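Local coordinates for putidaredoxin reductase (Pseudomonas putida, PDB 1Q1R), which probably uses its bound FAD to pass electrons from NADH to putidaredoxin, the iron-sulfur partner of the cytochrome P450cam monooxygenase, at residues W328-V341 against V377-I390. Residues are numbered along the deposited sequence; the frame is centred on the assembly and turned at random.
Sequences WFWSDQYEIGLKMV and VNRPVEFNQSKQII. With FAD (flavin-adenine dinucleotide), chain C.
Gly337 and Asn378 grip each other through two hydrogen bonds. The backbone N of Asn378 donates nearly straight to Gly337 O at 2.7 Å, and Gly337 N donates to the side-chain OD1 of Asn378 at 2.8 Å, reaching that oxygen from above its carbonyl plane. The amide thus stands in for a backbone carbonyl where the strand pairing runs out, one residue past the antiparallel non-hydrogen-bonded pair Leu338-Val377. A water joins Gly337 O to the N of Arg379, the N-cap residue; another links Lys339 NZ to Pro380 O.

Farther along, Lys387 runs extended over Trp328: its NZ lies 3.8 Å from the centroid of the five-membered ring, 22° off the normal, a cation-pi contact. Phe383, with CG anti to its backbone N, lays its ring onto the sheet between Lys339, Val341 and Trp328. Its edge points toward the six-membered ring of Trp328 in an offset edge-to-face pair, planes 63° apart, while Lys339 CB sits 3.6 Å above the centre of the Phe383 ring. Val341 CB packs against Phe383 CE1 at 3.5 Å. Trp330 turns a ring face to the flavin N3 edge, the planes well inclined.

In this reductase C-terminal region, helix 380-390 follows closely on strand 370-377, which Phe383 and Ser386 also touch, and packs on the antiparallel sheet almost parallel to strand 336-341 (8°, closest axis approach 8.8 Å), with strand 328-333 beyond.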
ATOM      1  N   TRP A 328       2.686  -9.760  -2.634  1.00 28.73           N
ATOM      2  CA  TRP A 328       4.018  -9.194  -2.475  1.00 27.24           C
ATOM      3  C   TRP A 328       4.001  -7.684  -2.628  1.00 27.63           C
ATOM      4  O   TRP A 328       3.017  -7.100  -3.097  1.00 26.32           O
ATOM      5  CB  TRP A 328       5.010  -9.799  -3.482  1.00 26.44           C
ATOM      6  CG  TRP A 328       4.796  -9.406  -4.917  1.00 25.13           C
ATOM      7  CD1 TRP A 328       3.910  -9.957  -5.793  1.00 25.51           C
ATOM      8  CD2 TRP A 328       5.493  -8.380  -5.640  1.00 24.92           C
ATOM      9  NE1 TRP A 328       4.011  -9.343  -7.020  1.00 24.68           N
ATOM     10  CE2 TRP A 328       4.975  -8.370  -6.952  1.00 24.67           C
ATOM     11  CE3 TRP A 328       6.505  -7.468  -5.305  1.00 24.11           C
ATOM     12  CZ2 TRP A 328       5.433  -7.482  -7.936  1.00 24.86           C
ATOM     13  CZ3 TRP A 328       6.963  -6.585  -6.279  1.00 25.27           C
ATOM     14  CH2 TRP A 328       6.424  -6.599  -7.582  1.00 25.51           C
ATOM     15  N   PHE A 329       5.089  -7.056  -2.200  1.00 27.21           N
ATOM     16  CA  PHE A 329       5.228  -5.614  -2.313  1.00 27.39           C
ATOM     17  C   PHE A 329       6.701  -5.280  -2.142  1.00 25.96           C
ATOM     18  O   PHE A 329       7.517  -6.166  -1.872  1.00 23.94           O
ATOM     19  CB  PHE A 329       4.354  -4.897  -1.274  1.00 29.29           C
ATOM     20  CG  PHE A 329       4.894  -4.928   0.122  1.00 31.64           C
ATOM     21  CD1 PHE A 329       5.703  -3.896   0.592  1.00 32.96           C
ATOM     22  CD2 PHE A 329       4.584  -5.979   0.979  1.00 32.93           C
ATOM     23  CE1 PHE A 329       6.192  -3.907   1.896  1.00 33.39           C
ATOM     24  CE2 PHE A 329       5.068  -6.001   2.286  1.00 33.68           C
ATOM     25  CZ  PHE A 329       5.874  -4.962   2.746  1.00 33.76           C
ATOM     26  N   TRP A 330       7.042  -4.014  -2.324  1.00 23.41           N
ATOM     27  CA  TRP A 330       8.423  -3.592  -2.210  1.00 21.93           C
ATOM     28  C   TRP A 330       8.516  -2.252  -1.505  1.00 21.92           C
ATOM     29  O   TRP A 330       7.509  -1.581  -1.276  1.00 20.36           O
ATOM     30  CB  TRP A 330       9.059  -3.490  -3.604  1.00 20.59           C
ATOM     31  CG  TRP A 330       8.678  -2.239  -4.377  1.00 21.60           C
ATOM     32  CD1 TRP A 330       9.400  -1.080  -4.472  1.00 20.66           C
ATOM     33  CD2 TRP A 330       7.488  -2.034  -5.152  1.00 20.89           C
ATOM     34  NE1 TRP A 330       8.733  -0.167  -5.260  1.00 20.63           N
ATOM     35  CE2 TRP A 330       7.559  -0.725  -5.689  1.00 20.83           C
ATOM     36  CE3 TRP A 330       6.368  -2.827  -5.443  1.00 21.03           C
ATOM     37  CZ2 TRP A 330       6.553  -0.192  -6.508  1.00 20.88           C
ATOM     38  CZ3 TRP A 330       5.367  -2.295  -6.259  1.00 22.04           C
ATOM     39  CH2 TRP A 330       5.468  -0.989  -6.780  1.00 20.96           C
ATOM     40  N   SER A 331       9.741  -1.882  -1.160  1.00 22.34           N
ATOM     41  CA  SER A 331      10.024  -0.621  -0.498  1.00 23.22           C
ATOM     42  C   SER A 331      11.411  -0.201  -0.946  1.00 24.15           C
ATOM     43  O   SER A 331      12.290  -1.044  -1.139  1.00 25.05           O
ATOM     44  CB  SER A 331       9.991  -0.791   1.025  1.00 22.30           C
ATOM     45  OG  SER A 331      10.338   0.416   1.686  1.00 20.48           O
ATOM     46  N   ASP A 332      11.600   1.098  -1.138  1.00 24.56           N
ATOM     47  CA  ASP A 332      12.891   1.630  -1.553  1.00 24.84           C
ATOM     48  C   ASP A 332      13.363   2.578  -0.469  1.00 24.07           C
ATOM     49  O   ASP A 332      12.731   3.602  -0.215  1.00 22.83           O
ATOM     50  CB  ASP A 332      12.775   2.406  -2.868  1.00 28.68           C
ATOM     51  CG  ASP A 332      12.503   1.510  -4.060  1.00 33.85           C
ATOM     52  OD1 ASP A 332      12.296   2.054  -5.170  1.00 37.63           O
ATOM     53  OD2 ASP A 332      12.505   0.268  -3.895  1.00 36.51           O
ATOM     54  N   GLN A 333      14.469   2.226   0.171  1.00 22.81           N
ATOM     55  CA  GLN A 333      15.047   3.045   1.225  1.00 23.04           C
ATOM     56  C   GLN A 333      16.557   3.070   1.007  1.00 24.09           C
ATOM     57  O   GLN A 333      17.190   2.018   0.922  1.00 23.55           O
ATOM     58  CB  GLN A 333      14.718   2.446   2.594  1.00 22.89           C
ATOM     59  CG  GLN A 333      13.225   2.407   2.917  1.00 22.01           C
ATOM     60  CD  GLN A 333      12.931   1.614   4.178  1.00 21.62           C
ATOM     61  OE1 GLN A 333      13.649   1.721   5.173  1.00 22.09           O
ATOM     62  NE2 GLN A 333      11.864   0.825   4.147  1.00 21.41           N
ATOM     63  N   TYR A 334      17.123   4.268   0.903  1.00 24.54           N
ATOM     64  CA  TYR A 334      18.555   4.425   0.682  1.00 25.54           C
ATOM     65  C   TYR A 334      19.045   3.530  -0.456  1.00 27.63           C
ATOM     66  O   TYR A 334      20.043   2.823  -0.317  1.00 28.05           O
ATOM     67  CB  TYR A 334      19.335   4.102   1.961  1.00 25.02           C
ATOM     68  CG  TYR A 334      18.846   4.844   3.183  1.00 23.91           C
ATOM     69  CD1 TYR A 334      18.220   4.167   4.229  1.00 23.61           C
ATOM     70  CD2 TYR A 334      19.000   6.225   3.290  1.00 23.30           C
ATOM     71  CE1 TYR A 334      17.759   4.849   5.358  1.00 24.14           C
ATOM     72  CE2 TYR A 334      18.539   6.916   4.411  1.00 23.61           C
ATOM     73  CZ  TYR A 334      17.923   6.223   5.440  1.00 23.02           C
ATOM     74  OH  TYR A 334      17.481   6.905   6.551  1.00 23.66           O
ATOM     75  N   GLU A 335      18.334   3.557  -1.576  1.00 29.50           N
ATOM     76  CA  GLU A 335      18.696   2.769  -2.756  1.00 33.42           C
ATOM     77  C   GLU A 335      18.790   1.264  -2.510  1.00 33.76           C
ATOM     78  O   GLU A 335      19.398   0.543  -3.301  1.00 34.93           O
ATOM     79  CB  GLU A 335      20.025   3.264  -3.341  1.00 35.62           C
ATOM     80  CG  GLU A 335      19.987   4.686  -3.890  1.00 40.08           C
ATOM     81  CD  GLU A 335      21.351   5.165  -4.359  1.00 43.32           C
ATOM     82  OE1 GLU A 335      21.916   4.555  -5.292  1.00 45.21           O
ATOM     83  OE2 GLU A 335      21.865   6.152  -3.790  1.00 46.60           O
ATOM     84  N   ILE A 336      18.201   0.794  -1.416  1.00 33.28           N
ATOM     85  CA  ILE A 336      18.216  -0.628  -1.095  1.00 33.55           C
ATOM     86  C   ILE A 336      16.972  -1.294  -1.681  1.00 33.85           C
ATOM     87  O   ILE A 336      15.857  -0.807  -1.507  1.00 34.06           O
ATOM     88  CB  ILE A 336      18.232  -0.854   0.428  1.00 32.82           C
ATOM     89  CG1 ILE A 336      19.550  -0.349   1.010  1.00 33.86           C
ATOM     90  CG2 ILE A 336      18.027  -2.329   0.743  1.00 33.99           C
ATOM     91  CD1 ILE A 336      19.632  -0.463   2.518  1.00 33.73           C
ATOM     92  N   GLY A 337      17.172  -2.403  -2.387  1.00 33.73           N
ATOM     93  CA  GLY A 337      16.052  -3.108  -2.982  1.00 32.35           C
ATOM     94  C   GLY A 337      15.359  -4.016  -1.987  1.00 31.69           C
ATOM     95  O   GLY A 337      15.798  -5.141  -1.740  1.00 31.51           O
ATOM     96  N   LEU A 338      14.272  -3.524  -1.407  1.00 30.53           N
ATOM     97  CA  LEU A 338      13.511  -4.292  -0.434  1.00 29.37           C
ATOM     98  C   LEU A 338      12.274  -4.888  -1.095  1.00 29.40           C
ATOM     99  O   LEU A 338      11.399  -4.157  -1.561  1.00 27.98           O
ATOM    100  CB  LEU A 338      13.099  -3.382   0.722  1.00 30.29           C
ATOM    101  CG  LEU A 338      14.276  -2.652   1.385  1.00 30.24           C
ATOM    102  CD1 LEU A 338      13.782  -1.500   2.249  1.00 30.37           C
ATOM    103  CD2 LEU A 338      15.071  -3.647   2.208  1.00 31.64           C
ATOM    104  N   LYS A 339      12.211  -6.215  -1.152  1.00 28.81           N
ATOM    105  CA  LYS A 339      11.071  -6.894  -1.754  1.00 30.64           C
ATOM    106  C   LYS A 339      10.554  -7.964  -0.803  1.00 31.52           C
ATOM    107  O   LYS A 339      11.307  -8.823  -0.341  1.00 32.29           O
ATOM    108  CB  LYS A 339      11.464  -7.508  -3.100  1.00 30.70           C
ATOM    109  CG  LYS A 339      12.073  -6.496  -4.060  1.00 32.22           C
ATOM    110  CD  LYS A 339      12.256  -7.063  -5.459  1.00 34.35           C
ATOM    111  CE  LYS A 339      10.926  -7.187  -6.189  1.00 35.83           C
ATOM    112  NZ  LYS A 339      11.098  -7.699  -7.586  1.00 37.20           N
ATOM    113  N   MET A 340       9.262  -7.897  -0.512  1.00 31.93           N
ATOM    114  CA  MET A 340       8.632  -8.826   0.409  1.00 32.94           C
ATOM    115  C   MET A 340       7.558  -9.662  -0.280  1.00 32.59           C
ATOM    116  O   MET A 340       6.745  -9.133  -1.041  1.00 31.92           O
ATOM    117  CB  MET A 340       7.997  -8.045   1.567  1.00 34.23           C
ATOM    118  CG  MET A 340       8.954  -7.155   2.384  1.00 37.35           C
ATOM    119  SD  MET A 340       9.775  -5.766   1.518  1.00 40.56           S
ATOM    120  CE  MET A 340      11.519  -6.156   1.863  1.00 39.84           C
ATOM    121  N   VAL A 341       7.558 -10.966  -0.018  1.00 31.70           N
ATOM    122  CA  VAL A 341       6.553 -11.858  -0.591  1.00 31.73           C
ATOM    123  C   VAL A 341       5.893 -12.688   0.508  1.00 31.78           C
ATOM    124  O   VAL A 341       6.561 -13.160   1.428  1.00 30.82           O
ATOM    125  CB  VAL A 341       7.156 -12.815  -1.652  1.00 31.95           C
ATOM    126  CG1 VAL A 341       8.294 -13.624  -1.053  1.00 32.42           C
ATOM    127  CG2 VAL A 341       6.072 -13.739  -2.184  1.00 31.23           C
ATOM    128  N   VAL A 377      16.458  -8.541   0.815  1.00 26.16           N
ATOM    129  CA  VAL A 377      17.148  -7.256   0.797  1.00 26.44           C
ATOM    130  C   VAL A 377      18.263  -7.330  -0.239  1.00 27.15           C
ATOM    131  O   VAL A 377      19.287  -7.983  -0.022  1.00 26.84           O
ATOM    132  CB  VAL A 377      17.741  -6.936   2.182  1.00 26.69           C
ATOM    133  CG1 VAL A 377      18.590  -5.680   2.111  1.00 27.07           C
ATOM    134  CG2 VAL A 377      16.614  -6.768   3.192  1.00 25.78           C
ATOM    135  N   ASN A 378      18.051  -6.652  -1.364  1.00 27.23           N
ATOM    136  CA  ASN A 378      18.998  -6.647  -2.474  1.00 26.69           C
ATOM    137  C   ASN A 378      19.215  -8.054  -3.025  1.00 27.06           C
ATOM    138  O   ASN A 378      20.322  -8.410  -3.420  1.00 26.62           O
ATOM    139  CB  ASN A 378      20.345  -6.036  -2.066  1.00 27.07           C
ATOM    140  CG  ASN A 378      20.294  -4.515  -1.959  1.00 27.99           C
ATOM    141  OD1 ASN A 378      19.544  -3.851  -2.682  1.00 27.01           O
ATOM    142  ND2 ASN A 378      21.107  -3.958  -1.071  1.00 27.06           N
ATOM    143  N   ARG A 379      18.151  -8.850  -3.051  1.00 26.95           N
ATOM    144  CA  ARG A 379      18.225 -10.208  -3.584  1.00 27.01           C
ATOM    145  C   ARG A 379      17.028 -10.503  -4.484  1.00 26.99           C
ATOM    146  O   ARG A 379      16.136 -11.278  -4.135  1.00 26.09           O
ATOM    147  CB  ARG A 379      18.305 -11.220  -2.442  1.00 27.26           C
ATOM    148  CG  ARG A 379      19.620 -11.137  -1.697  1.00 27.48           C
ATOM    149  CD  ARG A 379      19.945 -12.431  -0.992  1.00 27.68           C
ATOM    150  NE  ARG A 379      21.263 -12.369  -0.376  1.00 27.73           N
ATOM    151  CZ  ARG A 379      21.851 -13.387   0.245  1.00 28.49           C
ATOM    152  NH1 ARG A 379      21.238 -14.565   0.339  1.00 25.88           N
ATOM    153  NH2 ARG A 379      23.055 -13.219   0.777  1.00 28.20           N
ATOM    154  N   PRO A 380      17.007  -9.885  -5.673  1.00 27.45           N
ATOM    155  CA  PRO A 380      15.933 -10.050  -6.653  1.00 27.21           C
ATOM    156  C   PRO A 380      15.702 -11.485  -7.125  1.00 27.24           C
ATOM    157  O   PRO A 380      14.563 -11.888  -7.356  1.00 26.52           O
ATOM    158  CB  PRO A 380      16.357  -9.111  -7.784  1.00 27.64           C
ATOM    159  CG  PRO A 380      17.851  -9.123  -7.698  1.00 27.77           C
ATOM    160  CD  PRO A 380      18.080  -9.026  -6.211  1.00 27.71           C
ATOM    161  N   VAL A 381      16.775 -12.257  -7.268  1.00 26.77           N
ATOM    162  CA  VAL A 381      16.629 -13.634  -7.720  1.00 27.60           C
ATOM    163  C   VAL A 381      15.998 -14.506  -6.641  1.00 26.76           C
ATOM    164  O   VAL A 381      15.048 -15.248  -6.913  1.00 26.82           O
ATOM    165  CB  VAL A 381      17.983 -14.242  -8.143  1.00 28.40           C
ATOM    166  CG1 VAL A 381      17.784 -15.684  -8.596  1.00 28.78           C
ATOM    167  CG2 VAL A 381      18.589 -13.413  -9.272  1.00 29.47           C
ATOM    168  N   GLU A 382      16.510 -14.420  -5.417  1.00 25.56           N
ATOM    169  CA  GLU A 382      15.939 -15.220  -4.344  1.00 26.11           C
ATOM    170  C   GLU A 382      14.501 -14.773  -4.087  1.00 25.44           C
ATOM    171  O   GLU A 382      13.681 -15.546  -3.594  1.00 25.01           O
ATOM    172  CB  GLU A 382      16.782 -15.114  -3.066  1.00 26.30           C
ATOM    173  CG  GLU A 382      18.235 -15.561  -3.262  1.00 26.32           C
ATOM    174  CD  GLU A 382      18.936 -15.946  -1.966  1.00 27.10           C
ATOM    175  OE1 GLU A 382      18.636 -15.348  -0.909  1.00 25.83           O
ATOM    176  OE2 GLU A 382      19.807 -16.846  -2.012  1.00 27.53           O
ATOM    177  N   PHE A 383      14.187 -13.526  -4.430  1.00 26.26           N
ATOM    178  CA  PHE A 383      12.822 -13.040  -4.250  1.00 26.33           C
ATOM    179  C   PHE A 383      11.915 -13.771  -5.244  1.00 26.37           C
ATOM    180  O   PHE A 383      10.887 -14.341  -4.873  1.00 25.05           O
ATOM    181  CB  PHE A 383      12.739 -11.531  -4.498  1.00 27.31           C
ATOM    182  CG  PHE A 383      11.335 -11.001  -4.474  1.00 28.80           C
ATOM    183  CD1 PHE A 383      10.602 -10.994  -3.291  1.00 28.26           C
ATOM    184  CD2 PHE A 383      10.726 -10.559  -5.644  1.00 29.70           C
ATOM    185  CE1 PHE A 383       9.280 -10.557  -3.273  1.00 29.22           C
ATOM    186  CE2 PHE A 383       9.404 -10.121  -5.639  1.00 29.82           C
ATOM    187  CZ  PHE A 383       8.680 -10.122  -4.449  1.00 29.40           C
ATOM    188  N   ASN A 384      12.300 -13.753  -6.513  1.00 27.55           N
ATOM    189  CA  ASN A 384      11.514 -14.430  -7.538  1.00 29.19           C
ATOM    190  C   ASN A 384      11.392 -15.918  -7.216  1.00 29.65           C
ATOM    191  O   ASN A 384      10.322 -16.509  -7.351  1.00 29.58           O
ATOM    192  CB  ASN A 384      12.160 -14.236  -8.909  1.00 31.79           C
ATOM    193  CG  ASN A 384      11.836 -12.884  -9.520  1.00 34.50           C
ATOM    194  OD1 ASN A 384      12.515 -12.424 -10.441  1.00 38.12           O
ATOM    195  ND2 ASN A 384      10.780 -12.249  -9.024  1.00 35.38           N
ATOM    196  N   GLN A 385      12.487 -16.523  -6.771  1.00 29.58           N
ATOM    197  CA  GLN A 385      12.462 -17.939  -6.430  1.00 30.27           C
ATOM    198  C   GLN A 385      11.551 -18.188  -5.233  1.00 29.41           C
ATOM    199  O   GLN A 385      10.872 -19.212  -5.167  1.00 29.69           O
ATOM    200  CB  GLN A 385      13.879 -18.440  -6.129  1.00 31.15           C
ATOM    201  CG  GLN A 385      14.820 -18.322  -7.316  1.00 32.78           C
ATOM    202  CD  GLN A 385      16.251 -18.685  -6.973  1.00 34.57           C
ATOM    203  OE1 GLN A 385      16.822 -18.164  -6.015  1.00 35.46           O
ATOM    204  NE2 GLN A 385      16.844 -19.576  -7.764  1.00 34.05           N
ATOM    205  N   SER A 386      11.531 -17.247  -4.293  1.00 29.19           N
ATOM    206  CA  SER A 386      10.699 -17.385  -3.103  1.00 29.74           C
ATOM    207  C   SER A 386       9.208 -17.305  -3.422  1.00 29.67           C
ATOM    208  O   SER A 386       8.393 -17.921  -2.735  1.00 28.59           O
ATOM    209  CB  SER A 386      11.069 -16.324  -2.062  1.00 29.13           C
ATOM    210  OG  SER A 386      12.385 -16.534  -1.570  1.00 30.59           O
ATOM    211  N   LYS A 387       8.850 -16.545  -4.454  1.00 30.58           N
ATOM    212  CA  LYS A 387       7.447 -16.430  -4.853  1.00 31.99           C
ATOM    213  C   LYS A 387       6.937 -17.816  -5.209  1.00 31.12           C
ATOM    214  O   LYS A 387       5.831 -18.206  -4.839  1.00 31.53           O
ATOM    215  CB  LYS A 387       7.292 -15.544  -6.091  1.00 33.23           C
ATOM    216  CG  LYS A 387       7.389 -14.055  -5.865  1.00 35.63           C
ATOM    217  CD  LYS A 387       7.120 -13.357  -7.193  1.00 37.53           C
ATOM    218  CE  LYS A 387       6.949 -11.863  -7.041  1.00 38.80           C
ATOM    219  NZ  LYS A 387       6.697 -11.233  -8.370  1.00 39.61           N
ATOM    220  N   GLN A 388       7.762 -18.549  -5.945  1.00 31.36           N
ATOM    221  CA  GLN A 388       7.432 -19.899  -6.376  1.00 31.48           C
ATOM    222  C   GLN A 388       7.225 -20.821  -5.172  1.00 31.18           C
ATOM    223  O   GLN A 388       6.285 -21.614  -5.140  1.00 30.98           O
ATOM    224  CB  GLN A 388       8.557 -20.427  -7.269  1.00 32.54           C
ATOM    225  CG  GLN A 388       8.323 -21.804  -7.854  1.00 34.95           C
ATOM    226  CD  GLN A 388       9.496 -22.283  -8.695  1.00 36.62           C
ATOM    227  OE1 GLN A 388       9.440 -23.352  -9.310  1.00 37.90           O
ATOM    228  NE2 GLN A 388      10.569 -21.492  -8.724  1.00 35.87           N
ATOM    229  N   ILE A 389       8.108 -20.713  -4.184  1.00 30.36           N
ATOM    230  CA  ILE A 389       8.019 -21.538  -2.980  1.00 30.04           C
ATOM    231  C   ILE A 389       6.696 -21.313  -2.241  1.00 30.93           C
ATOM    232  O   ILE A 389       6.057 -22.267  -1.789  1.00 30.17           O
ATOM    233  CB  ILE A 389       9.201 -21.236  -2.015  1.00 29.17           C
ATOM    234  CG1 ILE A 389      10.513 -21.703  -2.643  1.00 28.02           C
ATOM    235  CG2 ILE A 389       8.984 -21.926  -0.670  1.00 28.86           C
ATOM    236  CD1 ILE A 389      11.759 -21.186  -1.943  1.00 27.96           C
ATOM    237  N   ILE A 390       6.288 -20.052  -2.129  1.00 31.23           N
ATOM    238  CA  ILE A 390       5.050 -19.702  -1.437  1.00 32.20           C
ATOM    239  C   ILE A 390       3.814 -20.055  -2.256  1.00 32.81           C
ATOM    240  O   ILE A 390       2.909 -20.733  -1.770  1.00 33.54           O
ATOM    241  CB  ILE A 390       4.989 -18.183  -1.116  1.00 32.18           C
ATOM    242  CG1 ILE A 390       6.220 -17.762  -0.316  1.00 31.96           C
ATOM    243  CG2 ILE A 390       3.716 -17.860  -0.342  1.00 31.24           C
ATOM    244  CD1 ILE A 390       6.389 -18.507   0.981  1.00 34.40           C
TER
HETATM  245  PA  FAD C 749      -6.469   4.793  -3.700  1.00 22.85           P
HETATM  246  O1A FAD C 749      -6.736   5.364  -2.358  1.00 21.51           O
HETATM  247  O2A FAD C 749      -5.159   5.061  -4.335  1.00 23.56           O
HETATM  248  O5B FAD C 749      -7.615   5.262  -4.716  1.00 22.88           O
HETATM  249  C5B FAD C 749      -8.982   5.387  -4.308  1.00 24.60           C
HETATM  250  C4B FAD C 749      -9.553   6.695  -4.884  1.00 25.32           C
HETATM  251  O4B FAD C 749     -11.024   6.669  -4.822  1.00 24.74           O
HETATM  252  C3B FAD C 749      -9.118   7.904  -4.040  1.00 25.39           C
HETATM  253  O3B FAD C 749      -8.876   9.020  -4.907  1.00 25.67           O
HETATM  254  C2B FAD C 749     -10.333   8.184  -3.192  1.00 25.76           C
HETATM  255  O2B FAD C 749     -10.373   9.565  -2.819  1.00 26.90           O
HETATM  256  C1B FAD C 749     -11.454   7.882  -4.166  1.00 25.83           C
HETATM  257  N9A FAD C 749     -12.794   7.746  -3.531  1.00 27.11           N
HETATM  258  C8A FAD C 749     -13.086   7.101  -2.388  1.00 27.77           C
HETATM  259  N7A FAD C 749     -14.396   7.223  -2.140  1.00 28.81           N
HETATM  260  C5A FAD C 749     -14.931   7.941  -3.124  1.00 28.55           C
HETATM  261  C6A FAD C 749     -16.225   8.388  -3.401  1.00 29.91           C
HETATM  262  N6A FAD C 749     -17.225   8.109  -2.568  1.00 29.37           N
HETATM  263  N1A FAD C 749     -16.450   9.120  -4.521  1.00 29.68           N
HETATM  264  C2A FAD C 749     -15.450   9.419  -5.362  1.00 29.78           C
HETATM  265  N3A FAD C 749     -14.201   9.001  -5.112  1.00 27.80           N
HETATM  266  C4A FAD C 749     -13.920   8.266  -4.008  1.00 27.75           C
HETATM  267  N1  FAD C 749       2.521  -0.115  -2.770  1.00 21.11           N
HETATM  268  C2  FAD C 749       3.530  -0.979  -3.212  1.00 21.86           C
HETATM  269  O2  FAD C 749       3.243  -2.110  -3.603  1.00 25.16           O
HETATM  270  N3  FAD C 749       4.865  -0.538  -3.217  1.00 19.74           N
HETATM  271  C4  FAD C 749       5.182   0.771  -2.783  1.00 20.01           C
HETATM  272  O4  FAD C 749       6.348   1.158  -2.835  1.00 19.62           O
HETATM  273  C4X FAD C 749       4.168   1.634  -2.337  1.00 19.58           C
HETATM  274  N5  FAD C 749       4.455   2.916  -1.967  1.00 18.41           N
HETATM  275  C5X FAD C 749       3.486   3.803  -1.598  1.00 18.89           C
HETATM  276  C6  FAD C 749       3.825   5.127  -1.250  1.00 17.76           C
HETATM  277  C7  FAD C 749       2.818   6.052  -0.892  1.00 17.37           C
HETATM  278  C7M FAD C 749       3.219   7.482  -0.483  1.00 17.13           C
HETATM  279  C8  FAD C 749       1.458   5.650  -0.891  1.00 16.67           C
HETATM  280  C8M FAD C 749       0.334   6.634  -0.534  1.00 16.73           C
HETATM  281  C9  FAD C 749       1.122   4.329  -1.237  1.00 17.47           C
HETATM  282  C9A FAD C 749       2.128   3.403  -1.589  1.00 17.80           C
HETATM  283  N10 FAD C 749       1.805   2.069  -1.957  1.00 20.28           N
HETATM  284  C10 FAD C 749       2.836   1.185  -2.338  1.00 19.12           C
HETATM  285  C1' FAD C 749       0.388   1.596  -1.930  1.00 20.18           C
HETATM  286  C2' FAD C 749      -0.196   1.557  -3.344  1.00 20.72           C
HETATM  287  O2' FAD C 749       0.081   2.799  -3.999  1.00 21.17           O
HETATM  288  C3' FAD C 749      -1.715   1.308  -3.308  1.00 20.70           C
HETATM  289  O3' FAD C 749      -1.976   0.114  -2.558  1.00 21.65           O
HETATM  290  C4' FAD C 749      -2.275   1.157  -4.728  1.00 21.09           C
HETATM  291  O4' FAD C 749      -2.006   2.345  -5.476  1.00 21.15           O
HETATM  292  C5' FAD C 749      -3.792   0.903  -4.733  1.00 21.79           C
HETATM  293  O5' FAD C 749      -4.543   2.067  -4.346  1.00 20.68           O
HETATM  294  P   FAD C 749      -6.141   2.075  -4.587  1.00 20.36           P
HETATM  295  O1P FAD C 749      -6.394   2.494  -5.981  1.00 18.93           O
HETATM  296  O2P FAD C 749      -6.669   0.763  -4.150  1.00 20.08           O
HETATM  297  O3P FAD C 749      -6.690   3.192  -3.545  1.00 22.24           O
HETATM  298  O   HOH W   1      21.966  -1.169  -1.983  1.00 43.43           O
HETATM  299  O   HOH W   2      15.467  -7.722  -2.755  1.00 26.86           O
HETATM  300  O   HOH W   3      12.883  -9.851  -8.393  1.00 36.03           O